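Local coordinates for protein phosphodiesterase (Pseudomonas aeruginosa, PDB 4G75) that acts as a colicin M-like bacteriocin, probably blocking cell-wall synthesis in rival bacteria by magnesium-dependent cleavage of the lipid-linked peptidoglycan precursor, at residues P57-W62 and T71-P76; E84-I89 and P127-P132; Q94-Q99 and D135-G140; K157-P162 and T273-G278. All coordinates share one frame; numbering follows the deposited sequence.

Interaction 1: residues P57-W62 and T71-P76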
loop_
_atom_site.group_PDB
_atom_site.type_symbol
_atom_site.label_atom_id
_atom_site.label_comp_id
_atom_site.label_asym_id
_atom_site.label_seq_id
_atom_site.Cartn_x
_atom_site.Cartn_y
_atom_site.Cartn_z
ATOM N N PRO A 57 5.764 7.590 11.528
ATOM C CA PRO A 57 6.100 8.967 11.138
ATOM C C PRO A 57 4.863 9.839 10.923
ATOM O O PRO A 57 4.863 10.996 11.336
ATOM C CB PRO A 57 6.857 8.803 9.813
ATOM C CG PRO A 57 7.193 7.353 9.705
ATOM C CD PRO A 57 6.281 6.582 10.583
ATOM N N LEU A 58 3.824 9.296 10.288
ATOM C CA LEU A 58 2.616 10.068 10.043
ATOM C C LEU A 58 1.858 10.342 11.335
ATOM O O LEU A 58 1.351 11.441 11.542
ATOM C CB LEU A 58 1.710 9.367 9.030
ATOM C CG LEU A 58 2.209 9.357 7.587
ATOM C CD1 LEU A 58 1.233 8.561 6.724
ATOM C CD2 LEU A 58 2.344 10.776 7.061
ATOM N N LEU A 59 1.803 9.345 12.212
ATOM C CA LEU A 59 1.110 9.506 13.482
ATOM C C LEU A 59 1.783 10.559 14.353
ATOM O O LEU A 59 1.116 11.332 15.039
ATOM C CB LEU A 59 1.019 8.170 14.220
ATOM C CG LEU A 59 -0.055 7.221 13.685
ATOM C CD1 LEU A 59 0.111 5.849 14.303
ATOM C CD2 LEU A 59 -1.450 7.774 13.940
ATOM N N ALA A 60 3.107 10.595 14.322
ATOM C CA ALA A 60 3.831 11.570 15.122
ATOM C C ALA A 60 3.494 12.985 14.660
ATOM O O ALA A 60 3.299 13.882 15.478
ATOM C CB ALA A 60 5.330 11.314 15.052
ATOM N N LEU A 61 3.428 13.180 13.349
ATOM C CA LEU A 61 3.073 14.478 12.796
ATOM C C LEU A 61 1.653 14.848 13.202
ATOM O O LEU A 61 1.411 15.940 13.717
ATOM C CB LEU A 61 3.189 14.466 11.267
ATOM C CG LEU A 61 4.616 14.249 10.762
ATOM C CD1 LEU A 61 4.651 14.142 9.248
ATOM C CD2 LEU A 61 5.524 15.374 11.250
ATOM N N TRP A 62 0.719 13.929 12.976
ATOM C CA TRP A 62 -0.685 14.193 13.274
ATOM C C TRP A 62 -0.912 14.460 14.752
ATOM O O TRP A 62 -1.643 15.384 15.115
ATOM C CB TRP A 62 -1.589 13.040 12.816
ATOM C CG TRP A 62 -3.044 13.382 12.954
ATOM C CD1 TRP A 62 -3.862 13.104 14.018
ATOM C CD2 TRP A 62 -3.844 14.105 12.012
ATOM N NE1 TRP A 62 -5.124 13.596 13.783
ATOM C CE2 TRP A 62 -5.141 14.211 12.558
ATOM C CE3 TRP A 62 -3.595 14.660 10.752
ATOM C CZ2 TRP A 62 -6.181 14.851 11.891
ATOM C CZ3 TRP A 62 -4.633 15.297 10.090
ATOM C CH2 TRP A 62 -5.909 15.387 10.663
ATOM N N THR A 71 2.508 9.871 22.280
ATOM C CA THR A 71 3.892 9.612 21.892
ATOM C C THR A 71 4.198 10.106 20.480
ATOM O O THR A 71 3.356 10.024 19.585
ATOM C CB THR A 71 4.246 8.110 21.983
ATOM O OG1 THR A 71 5.653 7.930 21.771
ATOM C CG2 THR A 71 3.477 7.310 20.940
ATOM N N LEU A 72 5.404 10.626 20.287
ATOM C CA LEU A 72 5.835 11.035 18.957
ATOM C C LEU A 72 6.752 9.993 18.321
ATOM O O LEU A 72 7.401 10.262 17.313
ATOM C CB LEU A 72 6.533 12.396 19.006
ATOM C CG LEU A 72 5.698 13.574 19.517
ATOM C CD1 LEU A 72 6.423 14.884 19.254
ATOM C CD2 LEU A 72 4.317 13.586 18.880
ATOM N N TYR A 73 6.808 8.806 18.920
ATOM C CA TYR A 73 7.613 7.715 18.373
ATOM C C TYR A 73 9.073 8.097 18.123
ATOM O O TYR A 73 9.715 7.584 17.203
ATOM C CB TYR A 73 6.970 7.165 17.087
ATOM C CG TYR A 73 5.621 6.523 17.311
ATOM C CD1 TYR A 73 5.505 5.325 18.008
ATOM C CD2 TYR A 73 4.461 7.109 16.822
ATOM C CE1 TYR A 73 4.276 4.738 18.216
ATOM C CE2 TYR A 73 3.225 6.529 17.028
ATOM C CZ TYR A 73 3.139 5.344 17.719
ATOM O OH TYR A 73 1.908 4.764 17.927
ATOM N N GLY A 74 9.596 8.996 18.948
ATOM C CA GLY A 74 10.993 9.379 18.856
ATOM C C GLY A 74 11.285 10.489 17.865
ATOM O O GLY A 74 12.419 10.958 17.767
ATOM N N TYR A 75 10.270 10.916 17.124
ATOM C CA TYR A 75 10.447 12.025 16.191
ATOM C C TYR A 75 10.461 13.373 16.916
ATOM O O TYR A 75 9.748 13.573 17.901
ATOM C CB TYR A 75 9.376 11.999 15.094
ATOM C CG TYR A 75 9.525 10.811 14.178
ATOM C CD1 TYR A 75 10.410 10.848 13.110
ATOM C CD2 TYR A 75 8.811 9.637 14.401
ATOM C CE1 TYR A 75 10.580 9.758 12.282
ATOM C CE2 TYR A 75 8.977 8.530 13.577
ATOM C CZ TYR A 75 9.859 8.603 12.514
ATOM O OH TYR A 75 10.042 7.523 11.680
ATOM N N PRO A 76 11.283 14.306 16.424
ATOM C CA PRO A 76 11.350 15.658 16.990
ATOM C C PRO A 76 10.064 16.434 16.750
ATOM O O PRO A 76 9.468 16.327 15.676
ATOM C CB PRO A 76 12.496 16.310 16.200
ATOM C CG PRO A 76 13.277 15.169 15.631
ATOM C CD PRO A 76 12.252 14.115 15.335
#
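The carbonyl oxygen Leu72 O is met from both segments: Tyr75 N donates a hydrogen bond to it at 2.9 Å, and the methyl carbon Ala60 CB of helix 55-65 approaches it to 3.2 Å. The hydrogen bond closes a type I' beta turn from Leu72 to Tyr75, which folds back against the helix it follows in the chain. Tyr73 and Gly74 form the corner with positive phi, and the angles of Gly74 leave no room for a side chain beside Tyr73 O. An ST turn leads in: Tyr73 N donates to Thr71 OG1 at 3.2 Å and 163°, while Thr71 CG2 sits over the centre of one face of the Tyr73 ring. No hydrogen bond links turn and helix, so packing carries the contact. Ala60 marks the closest approach, its CA 4.4 Å from Leu72 CA, and its single methyl is consistent with so near an approach. Tyr73 has CG anti to its carbonyl carbon (chi1 -64°), which brings the ring edge to Leu59, CE2 lying 3.9 Å from Leu59 CB. Tyr75 reaches instead along the helix toward Pro57; its ring passes Ala60 CB, 3.9 Å from CD2, and ends with OH 3.5 Å from Pro57 CG. Helix 34-49 touches this end through Tyr49 on Pro57 and Ala48 on Tyr75, whereas Thr254 touches both Leu59 and Tyr73. At the start of the turn, the Leu72 methyl CD2 rests 3.6 Å from Ala60 O, an oxygen also hydrogen-bonded by Gln64 NE2.

Interaction 2: residues E84-I89 and P127-P132. With EDO (1,2-ethanediol), chain M.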
loop_
_atom_site.group_PDB
_atom_site.type_symbol
_atom_site.label_atom_id
_atom_site.label_comp_id
_atom_site.label_asym_id
_atom_site.label_seq_id
_atom_site.Cartn_x
_atom_site.Cartn_y
_atom_site.Cartn_z
ATOM N N GLU A 84 4.368 19.266 7.155
ATOM C CA GLU A 84 5.111 18.051 6.853
ATOM C C GLU A 84 4.184 16.863 6.605
ATOM O O GLU A 84 4.472 16.014 5.754
ATOM C CB GLU A 84 6.121 17.738 7.959
ATOM C CG GLU A 84 7.276 18.736 8.017
ATOM C CD GLU A 84 7.924 18.948 6.658
ATOM O OE1 GLU A 84 8.312 17.946 6.019
ATOM O OE2 GLU A 84 8.042 20.118 6.229
ATOM N N PHE A 85 3.071 16.804 7.334
ATOM C CA PHE A 85 2.100 15.736 7.119
ATOM C C PHE A 85 1.531 15.890 5.713
ATOM O O PHE A 85 1.440 14.926 4.945
ATOM C CB PHE A 85 0.981 15.816 8.161
ATOM C CG PHE A 85 0.005 14.666 8.105
ATOM C CD1 PHE A 85 0.125 13.596 8.984
ATOM C CD2 PHE A 85 -1.030 14.659 7.185
ATOM C CE1 PHE A 85 -0.779 12.534 8.944
ATOM C CE2 PHE A 85 -1.930 13.603 7.138
ATOM C CZ PHE A 85 -1.807 12.545 8.014
ATOM N N ILE A 86 1.152 17.115 5.374
ATOM C CA ILE A 86 0.569 17.385 4.063
ATOM C C ILE A 86 1.517 17.036 2.918
ATOM O O ILE A 86 1.118 16.366 1.964
ATOM C CB ILE A 86 0.105 18.839 3.943
ATOM C CG1 ILE A 86 -1.104 19.054 4.860
ATOM C CG2 ILE A 86 -0.231 19.159 2.500
ATOM C CD1 ILE A 86 -1.447 20.511 5.130
ATOM N N TRP A 87 2.768 17.481 3.015
ATOM C CA TRP A 87 3.751 17.176 1.977
ATOM C C TRP A 87 4.101 15.688 1.868
ATOM O O TRP A 87 4.348 15.206 0.775
ATOM C CB TRP A 87 5.024 18.028 2.129
ATOM C CG TRP A 87 4.896 19.407 1.542
ATOM C CD1 TRP A 87 5.051 20.593 2.199
ATOM C CD2 TRP A 87 4.587 19.739 0.182
ATOM N NE1 TRP A 87 4.862 21.644 1.330
ATOM C CE2 TRP A 87 4.576 21.146 0.087
ATOM C CE3 TRP A 87 4.320 18.984 -0.964
ATOM C CZ2 TRP A 87 4.311 21.812 -1.107
ATOM C CZ3 TRP A 87 4.059 19.650 -2.155
ATOM C CH2 TRP A 87 4.050 21.050 -2.213
ATOM N N ASP A 88 4.125 14.969 2.987
ATOM C CA ASP A 88 4.361 13.527 2.949
ATOM C C ASP A 88 3.190 12.833 2.245
ATOM O O ASP A 88 3.381 11.879 1.488
ATOM C CB ASP A 88 4.540 12.947 4.359
ATOM C CG ASP A 88 5.969 13.063 4.882
ATOM O OD1 ASP A 88 6.804 13.789 4.280
ATOM O OD2 ASP A 88 6.251 12.424 5.921
ATOM N N ILE A 89 1.975 13.313 2.498
ATOM C CA ILE A 89 0.800 12.758 1.828
ATOM C C ILE A 89 0.900 12.992 0.317
ATOM O O ILE A 89 0.471 12.165 -0.484
ATOM C CB ILE A 89 -0.511 13.326 2.420
ATOM C CG1 ILE A 89 -0.717 12.801 3.844
ATOM C CG2 ILE A 89 -1.724 12.966 1.550
ATOM C CD1 ILE A 89 -0.745 11.295 3.948
ATOM N N PRO A 127 -0.526 21.834 -1.981
ATOM C CA PRO A 127 -0.002 21.291 -3.239
ATOM C C PRO A 127 -1.109 21.023 -4.254
ATOM O O PRO A 127 -2.286 21.041 -3.898
ATOM C CB PRO A 127 0.604 19.939 -2.819
ATOM C CG PRO A 127 0.496 19.877 -1.316
ATOM C CD PRO A 127 -0.610 20.799 -0.941
ATOM N N SER A 128 -0.717 20.756 -5.498
ATOM C CA SER A 128 -1.652 20.401 -6.557
ATOM C C SER A 128 -1.896 18.895 -6.561
ATOM O O SER A 128 -1.046 18.125 -7.010
ATOM C CB SER A 128 -1.097 20.843 -7.913
ATOM O OG SER A 128 -1.869 20.320 -8.979
ATOM N N TRP A 129 -3.062 18.484 -6.070
ATOM C CA TRP A 129 -3.361 17.070 -5.850
ATOM C C TRP A 129 -3.734 16.290 -7.112
ATOM O O TRP A 129 -3.681 15.062 -7.121
ATOM C CB TRP A 129 -4.476 16.923 -4.812
ATOM C CG TRP A 129 -4.115 17.491 -3.462
ATOM C CD1 TRP A 129 -4.607 18.634 -2.892
ATOM C CD2 TRP A 129 -3.179 16.946 -2.524
ATOM N NE1 TRP A 129 -4.037 18.829 -1.653
ATOM C CE2 TRP A 129 -3.154 17.812 -1.406
ATOM C CE3 TRP A 129 -2.357 15.816 -2.519
ATOM C CZ2 TRP A 129 -2.350 17.570 -0.295
ATOM C CZ3 TRP A 129 -1.556 15.582 -1.411
ATOM C CH2 TRP A 129 -1.558 16.455 -0.319
ATOM N N ASP A 130 -4.117 16.997 -8.169
ATOM C CA ASP A 130 -4.574 16.343 -9.392
ATOM C C ASP A 130 -3.426 15.667 -10.140
ATOM O O ASP A 130 -2.623 16.329 -10.797
ATOM C CB ASP A 130 -5.284 17.349 -10.303
ATOM C CG ASP A 130 -5.918 16.692 -11.515
ATOM O OD1 ASP A 130 -6.336 15.518 -11.409
ATOM O OD2 ASP A 130 -6.003 17.351 -12.573
ATOM N N ARG A 131 -3.357 14.342 -10.039
ATOM C CA ARG A 131 -2.285 13.583 -10.668
ATOM C C ARG A 131 -2.842 12.275 -11.241
ATOM O O ARG A 131 -2.594 11.196 -10.706
ATOM C CB ARG A 131 -1.169 13.307 -9.649
ATOM C CG ARG A 131 -0.522 14.577 -9.085
ATOM C CD ARG A 131 0.556 14.280 -8.037
ATOM N NE ARG A 131 -0.009 13.846 -6.760
ATOM C CZ ARG A 131 0.722 13.478 -5.709
ATOM N NH1 ARG A 131 2.050 13.498 -5.778
ATOM N NH2 ARG A 131 0.129 13.090 -4.589
ATOM N N PRO A 132 -3.597 12.372 -12.348
ATOM C CA PRO A 132 -4.355 11.233 -12.876
ATOM C C PRO A 132 -3.462 10.097 -13.367
ATOM O O PRO A 132 -3.927 8.964 -13.444
ATOM C CB PRO A 132 -5.122 11.835 -14.064
ATOM C CG PRO A 132 -4.958 13.320 -13.950
ATOM C CD PRO A 132 -3.681 13.547 -13.227
HETATM C C1 EDO M . 8.285 23.253 8.525
HETATM O O1 EDO M . 7.506 22.346 7.733
HETATM C C2 EDO M . 8.757 22.564 9.802
HETATM O O2 EDO M . 7.686 21.777 10.338
#
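Loop 127-132 passes beside helix 81-102 without pairing to it, approaching most nearly at Trp87 and Pro127, whose CA atoms are 7.6 Å apart. Pro127, which follows a cis peptide bond, lies between two indoles. Its CG stands over a face of the Trp87 six-membered ring in a CH-pi contact, 3.9 Å from the centroid and 19° off the normal, and also lies above a face of the Trp129 ring, displaced toward its rim. Pro127 CB comes to 3.5 Å from Trp87 CZ3. Ile86 fills the angle between proline and Trp129: CG2, anti to the backbone N, is 3.8 Å from Pro127 CD and 3.9 Å from Trp129 CZ2. Trp129 also turns its edge to the helix backbone, with CH2 3.5 Å from Ile86 O, while Ile89 CG2 meets CZ3 at 4.0 Å. The polar ends bond beyond this pair, Trp87 NE1 to Pro119 O and Arg131 NH1 to Phe90 O, the guanidinium also making a cation-pi contact with the Phe90 ring. Glu84 OE2 accepts from an ethanediol, probably from the crystallisation liquor. This is helix-loop packing within the helical part of the protein: helix 143-153 touches Ile89 and Trp129, and helix 55-65 lies against Phe85 and Ile86.

Interaction 3: residues Q94-Q99 and D135-G140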
loop_
_atom_site.group_PDB
_atom_site.type_symbol
_atom_site.label_atom_id
_atom_site.label_comp_id
_atom_site.label_asym_id
_atom_site.label_seq_id
_atom_site.Cartn_x
_atom_site.Cartn_y
_atom_site.Cartn_z
ATOM N N GLN A 94 3.703 9.390 -4.932
ATOM C CA GLN A 94 4.608 9.576 -6.059
ATOM C C GLN A 94 5.797 8.626 -5.957
ATOM O O GLN A 94 6.234 8.064 -6.957
ATOM C CB GLN A 94 5.078 11.030 -6.157
ATOM C CG GLN A 94 5.984 11.302 -7.357
ATOM C CD GLN A 94 5.227 11.251 -8.672
ATOM O OE1 GLN A 94 4.284 12.007 -8.887
ATOM N NE2 GLN A 94 5.633 10.342 -9.557
ATOM N N ALA A 95 6.305 8.430 -4.742
ATOM C CA ALA A 95 7.385 7.476 -4.513
ATOM C C ALA A 95 6.943 6.064 -4.903
ATOM O O ALA A 95 7.677 5.317 -5.553
ATOM C CB ALA A 95 7.823 7.505 -3.048
ATOM N N ASP A 96 5.735 5.696 -4.501
ATOM C CA ASP A 96 5.233 4.379 -4.846
ATOM C C ASP A 96 5.143 4.222 -6.358
ATOM O O ASP A 96 5.533 3.181 -6.918
ATOM C CB ASP A 96 3.867 4.116 -4.218
ATOM C CG ASP A 96 3.453 2.664 -4.357
ATOM O OD1 ASP A 96 4.018 1.828 -3.620
ATOM O OD2 ASP A 96 2.591 2.365 -5.211
ATOM N N TYR A 97 4.626 5.252 -7.016
ATOM C CA TYR A 97 4.438 5.206 -8.458
ATOM C C TYR A 97 5.774 5.197 -9.194
ATOM O O TYR A 97 5.892 4.611 -10.271
ATOM C CB TYR A 97 3.570 6.366 -8.945
ATOM C CG TYR A 97 3.121 6.172 -10.371
ATOM C CD1 TYR A 97 2.237 5.154 -10.699
ATOM C CD2 TYR A 97 3.603 6.984 -11.395
ATOM C CE1 TYR A 97 1.829 4.950 -12.008
ATOM C CE2 TYR A 97 3.197 6.789 -12.713
ATOM C CZ TYR A 97 2.308 5.769 -13.007
ATOM O OH TYR A 97 1.902 5.556 -14.307
ATOM N N ASN A 98 6.785 5.834 -8.613
ATOM C CA ASN A 98 8.120 5.780 -9.207
ATOM C C ASN A 98 8.646 4.350 -9.233
ATOM O O ASN A 98 9.288 3.920 -10.198
ATOM C CB ASN A 98 9.095 6.696 -8.460
ATOM C CG ASN A 98 8.819 8.165 -8.732
ATOM O OD1 ASN A 98 8.125 8.504 -9.691
ATOM N ND2 ASN A 98 9.364 9.041 -7.899
ATOM N N GLN A 99 8.371 3.605 -8.172
ATOM C CA GLN A 99 8.760 2.202 -8.150
ATOM C C GLN A 99 8.036 1.397 -9.218
ATOM O O GLN A 99 8.656 0.590 -9.907
ATOM C CB GLN A 99 8.521 1.578 -6.778
ATOM C CG GLN A 99 9.530 2.020 -5.738
ATOM C CD GLN A 99 9.808 0.951 -4.718
ATOM O OE1 GLN A 99 9.003 0.704 -3.811
ATOM N NE2 GLN A 99 10.954 0.293 -4.859
ATOM N N ASP A 135 -2.022 5.756 -11.126
ATOM C CA ASP A 135 -3.235 4.945 -11.188
ATOM C C ASP A 135 -3.045 3.476 -10.814
ATOM O O ASP A 135 -3.995 2.690 -10.858
ATOM C CB ASP A 135 -3.885 5.048 -12.577
ATOM C CG ASP A 135 -3.014 4.473 -13.682
ATOM O OD1 ASP A 135 -1.913 3.967 -13.393
ATOM O OD2 ASP A 135 -3.432 4.530 -14.854
ATOM N N THR A 136 -1.826 3.114 -10.436
ATOM C CA THR A 136 -1.491 1.720 -10.176
ATOM C C THR A 136 -0.467 1.652 -9.051
ATOM O O THR A 136 0.496 2.428 -9.040
ATOM C CB THR A 136 -0.886 1.068 -11.423
ATOM O OG1 THR A 136 -1.761 1.282 -12.536
ATOM C CG2 THR A 136 -0.691 -0.433 -11.217
ATOM N N PHE A 137 -0.681 0.739 -8.109
ATOM C CA PHE A 137 0.238 0.574 -6.977
ATOM C C PHE A 137 1.413 -0.330 -7.326
ATOM O O PHE A 137 1.287 -1.258 -8.132
ATOM C CB PHE A 137 -0.486 -0.044 -5.775
ATOM C CG PHE A 137 -1.542 0.840 -5.165
ATOM C CD1 PHE A 137 -1.198 2.019 -4.530
ATOM C CD2 PHE A 137 -2.880 0.456 -5.179
ATOM C CE1 PHE A 137 -2.174 2.822 -3.950
ATOM C CE2 PHE A 137 -3.847 1.248 -4.599
ATOM C CZ PHE A 137 -3.494 2.428 -3.984
ATOM N N ASN A 138 2.550 -0.082 -6.682
ATOM C CA ASN A 138 3.711 -0.960 -6.809
ATOM C C ASN A 138 3.587 -2.301 -6.085
ATOM O O ASN A 138 4.106 -3.324 -6.559
ATOM C CB ASN A 138 4.967 -0.251 -6.303
ATOM C CG ASN A 138 6.219 -1.081 -6.510
ATOM O OD1 ASN A 138 6.587 -1.390 -7.643
ATOM N ND2 ASN A 138 6.873 -1.454 -5.418
ATOM N N GLY A 139 2.927 -2.290 -4.930
ATOM C CA GLY A 139 2.841 -3.469 -4.080
ATOM C C GLY A 139 4.054 -3.627 -3.175
ATOM O O GLY A 139 4.387 -4.737 -2.753
ATOM N N GLY A 140 4.718 -2.511 -2.880
ATOM C CA GLY A 140 5.890 -2.511 -2.015
ATOM C C GLY A 140 5.770 -1.651 -0.769
ATOM O O GLY A 140 4.665 -1.391 -0.286
HETATM O O HOH W 1 6.284 0.638 -2.946
HETATM O O HOH W 2 1.579 4.113 -7.123
HETATM O O HOH W 3 0.388 3.356 -14.665
#
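Loop 135-140 draws close to helix 81-102 at Asp96 and Asn138, whose CA atoms are 5.9 Å apart, and the Asp96 side chain binds the loop backbone there. The carboxylate extends to the loop because CG lies anti to the backbone N (chi1 -169°); Asn138 N donates to OD2 at 2.9 Å and 171°, on the syn side but 26° out of the carboxylate plane. A water between Asp96 OD2 and Thr136 O donates to both. The other oxygen, OD1, is hydrogen-bonded to Thr143 OG1 and to a second water at 2.6 Å; that water also donates to Gln99 OE1 and accepts a longer bond from Asn138 ND2. Gln99 NE2 is itself hydrogen-bonded to Asp104 O and Asp4 OD2. The Asn138 amide packs beside Gln99, Asn138 CG lying 3.5 Å from Gln99 CB. Farther along, Tyr97 turns its ring edge to the loop, CD1 3.6 Å from Thr136 O, and a third water links Tyr97 OH to Asp135 OD1. Phe137 points the other way, its side chain on Thr143, Ala146 and Ala147 of helix 143-153 and about 6 Å from that of Val211, a magnesium-site residue. The loop therefore lies between helix 81-102 and strand 159-160, where the backbone of Asn160 is hydrogen-bonded to those of Asp135 and Phe137.

Interaction 4: residues K157-P162 and T273-G278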
loop_
_atom_site.group_PDB
_atom_site.type_symbol
_atom_site.label_atom_id
_atom_site.label_comp_id
_atom_site.label_asym_id
_atom_site.label_seq_id
_atom_site.Cartn_x
_atom_site.Cartn_y
_atom_site.Cartn_z
ATOM N N LYS A 157 -11.166 8.400 -7.123
ATOM C CA LYS A 157 -10.637 7.773 -8.331
ATOM C C LYS A 157 -10.145 6.347 -8.071
ATOM O O LYS A 157 -9.539 6.053 -7.042
ATOM C CB LYS A 157 -9.532 8.627 -8.947
ATOM C CG LYS A 157 -9.999 10.017 -9.361
ATOM C CD LYS A 157 -9.042 10.668 -10.350
ATOM C CE LYS A 157 -7.661 10.862 -9.743
ATOM N NZ LYS A 157 -7.693 11.779 -8.570
ATOM N N LYS A 158 -10.428 5.464 -9.017
ATOM C CA LYS A 158 -10.041 4.068 -8.906
ATOM C C LYS A 158 -8.525 3.909 -8.988
ATOM O O LYS A 158 -7.864 4.605 -9.759
ATOM C CB LYS A 158 -10.706 3.300 -10.042
ATOM C CG LYS A 158 -10.384 1.826 -10.119
ATOM C CD LYS A 158 -11.390 1.166 -11.039
ATOM C CE LYS A 158 -11.167 -0.326 -11.164
ATOM N NZ LYS A 158 -12.243 -0.933 -11.991
HETATM N N MSE A 159 -7.983 3.003 -8.177
HETATM C CA MSE A 159 -6.581 2.617 -8.262
HETATM C C MSE A 159 -6.518 1.141 -8.620
HETATM O O MSE A 159 -7.408 0.382 -8.261
HETATM C CB MSE A 159 -5.870 2.852 -6.928
HETATM C CG MSE A 159 -5.768 4.323 -6.547
HETATM SE SE MSE A 159 -4.507 5.312 -7.689
HETATM C CE MSE A 159 -2.834 4.515 -7.092
ATOM N N ASN A 160 -5.470 0.743 -9.330
ATOM C CA ASN A 160 -5.252 -0.663 -9.646
ATOM C C ASN A 160 -4.123 -1.264 -8.809
ATOM O O ASN A 160 -3.063 -0.661 -8.682
ATOM C CB ASN A 160 -4.926 -0.820 -11.136
ATOM C CG ASN A 160 -6.165 -0.747 -12.015
ATOM O OD1 ASN A 160 -6.131 -0.199 -13.115
ATOM N ND2 ASN A 160 -7.260 -1.310 -11.534
ATOM N N PHE A 161 -4.371 -2.438 -8.232
ATOM C CA PHE A 161 -3.347 -3.231 -7.559
ATOM C C PHE A 161 -3.236 -4.528 -8.354
ATOM O O PHE A 161 -3.998 -5.473 -8.122
ATOM C CB PHE A 161 -3.768 -3.522 -6.111
ATOM C CG PHE A 161 -2.619 -3.851 -5.180
ATOM C CD1 PHE A 161 -1.506 -4.551 -5.632
ATOM C CD2 PHE A 161 -2.675 -3.488 -3.841
ATOM C CE1 PHE A 161 -0.460 -4.857 -4.780
ATOM C CE2 PHE A 161 -1.636 -3.794 -2.978
ATOM C CZ PHE A 161 -0.522 -4.477 -3.448
ATOM N N PRO A 162 -2.312 -4.570 -9.329
ATOM C CA PRO A 162 -2.219 -5.779 -10.164
ATOM C C PRO A 162 -2.110 -7.042 -9.302
ATOM O O PRO A 162 -1.373 -7.068 -8.312
ATOM C CB PRO A 162 -0.951 -5.542 -10.981
ATOM C CG PRO A 162 -0.824 -4.016 -11.042
ATOM C CD PRO A 162 -1.321 -3.543 -9.702
ATOM N N THR A 273 -12.417 10.314 0.955
ATOM C CA THR A 273 -13.541 9.456 0.579
ATOM C C THR A 273 -13.045 8.087 0.117
ATOM O O THR A 273 -11.960 7.978 -0.458
ATOM C CB THR A 273 -14.406 10.120 -0.513
ATOM O OG1 THR A 273 -15.695 9.492 -0.566
ATOM C CG2 THR A 273 -13.727 10.040 -1.875
ATOM N N PRO A 274 -13.825 7.034 0.388
ATOM C CA PRO A 274 -13.421 5.705 -0.077
ATOM C C PRO A 274 -13.272 5.671 -1.594
ATOM O O PRO A 274 -13.856 6.492 -2.313
ATOM C CB PRO A 274 -14.591 4.815 0.359
ATOM C CG PRO A 274 -15.196 5.539 1.521
ATOM C CD PRO A 274 -15.083 6.990 1.156
ATOM N N TYR A 275 -12.492 4.720 -2.087
ATOM C CA TYR A 275 -12.356 4.551 -3.528
ATOM C C TYR A 275 -12.136 3.077 -3.832
ATOM O O TYR A 275 -11.653 2.343 -2.979
ATOM C CB TYR A 275 -11.185 5.371 -4.056
ATOM C CG TYR A 275 -9.853 4.953 -3.484
ATOM C CD1 TYR A 275 -9.021 4.075 -4.175
ATOM C CD2 TYR A 275 -9.432 5.428 -2.251
ATOM C CE1 TYR A 275 -7.794 3.689 -3.650
ATOM C CE2 TYR A 275 -8.203 5.050 -1.719
ATOM C CZ TYR A 275 -7.392 4.186 -2.426
ATOM O OH TYR A 275 -6.188 3.812 -1.895
ATOM N N PRO A 276 -12.500 2.646 -5.050
ATOM C CA PRO A 276 -12.335 1.250 -5.466
ATOM C C PRO A 276 -10.890 0.924 -5.803
ATOM O O PRO A 276 -10.206 1.724 -6.452
ATOM C CB PRO A 276 -13.159 1.152 -6.757
ATOM C CG PRO A 276 -13.647 2.515 -7.066
ATOM C CD PRO A 276 -13.047 3.493 -6.121
ATOM N N ILE A 277 -10.426 -0.240 -5.362
ATOM C CA ILE A 277 -9.146 -0.747 -5.824
ATOM C C ILE A 277 -9.426 -1.931 -6.741
ATOM O O ILE A 277 -9.892 -2.982 -6.299
ATOM C CB ILE A 277 -8.213 -1.138 -4.658
ATOM C CG1 ILE A 277 -7.787 0.122 -3.891
ATOM C CG2 ILE A 277 -6.972 -1.870 -5.177
ATOM C CD1 ILE A 277 -6.963 -0.158 -2.639
ATOM N N GLY A 278 -9.170 -1.743 -8.026
ATOM C CA GLY A 278 -9.238 -2.847 -8.957
ATOM C C GLY A 278 -8.035 -3.738 -8.728
ATOM O O GLY A 278 -6.947 -3.262 -8.388
#
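The Tyr275 ring is approached at a slant by Met159 CG, 3.6 Å from CE1, and by Lys157 O, 3.5 Å from CD1. Around it His150 stacks edge-to-face, the Tyr243 ring lies at about 20° to its plane, and OH is hydrogen-bonded to Ala147 O. Tyr275 CG stands between the backbone N and carbonyl carbon (chi1 62°), which turns the phenol toward Lys157 and Met159. The backbones pair in parallel, Met159 with Ile277 and Asn160 with Gly278. Met159 N donates to Pro276 O at 3.1 Å, Gly278 N to Met159 O at 2.8 Å, and Phe161 N to Gly278 O at 2.7 Å. The middle bond is bent, 138° at the hydrogen, and Met159 O also receives a CA-H contact from Ile277 CA at 3.2 Å. Met159, present as selenomethionine, and Ile277 lie on one face of the sheet, where Ile277 CG2 meets Phe161 CB at 3.7 Å. The opposite face carries Asn160, and the extended Lys158 chain passes Gly278, CE 3.9 Å from its CA, to a salt bridge with Asp240. Strand 159-160 joins a mixed sheet through this parallel pairing: strand 275-278 pairs antiparallel on its other side with strand 229-243, its Ile277 bonded to the backbone of Asp241, so the ladder adjoins the magnesium site formed by Val211, Glu213 and Asp241.

How the interactions relate
Along the chain, interaction 1 closes before the others open, interactions 2 and 3 interleave, and interaction 4 follows. Interactions 2 and 3 share helix 81-102 and the loop before helix 143-153; their centres are about 15 Å apart. Helix 55-65 of interaction 1 packs on the same long helix, Leu58, Leu61 and Trp62 meeting Phe85, with centres 1 and 2 about 19 Å apart. Interaction 3 abuts strand 159-160 of interaction 4, and their centres are about 13 Å apart. The four contacts thus run from the helical part, where interaction 1 lies far from the metal, to the strands beside the magnesium site.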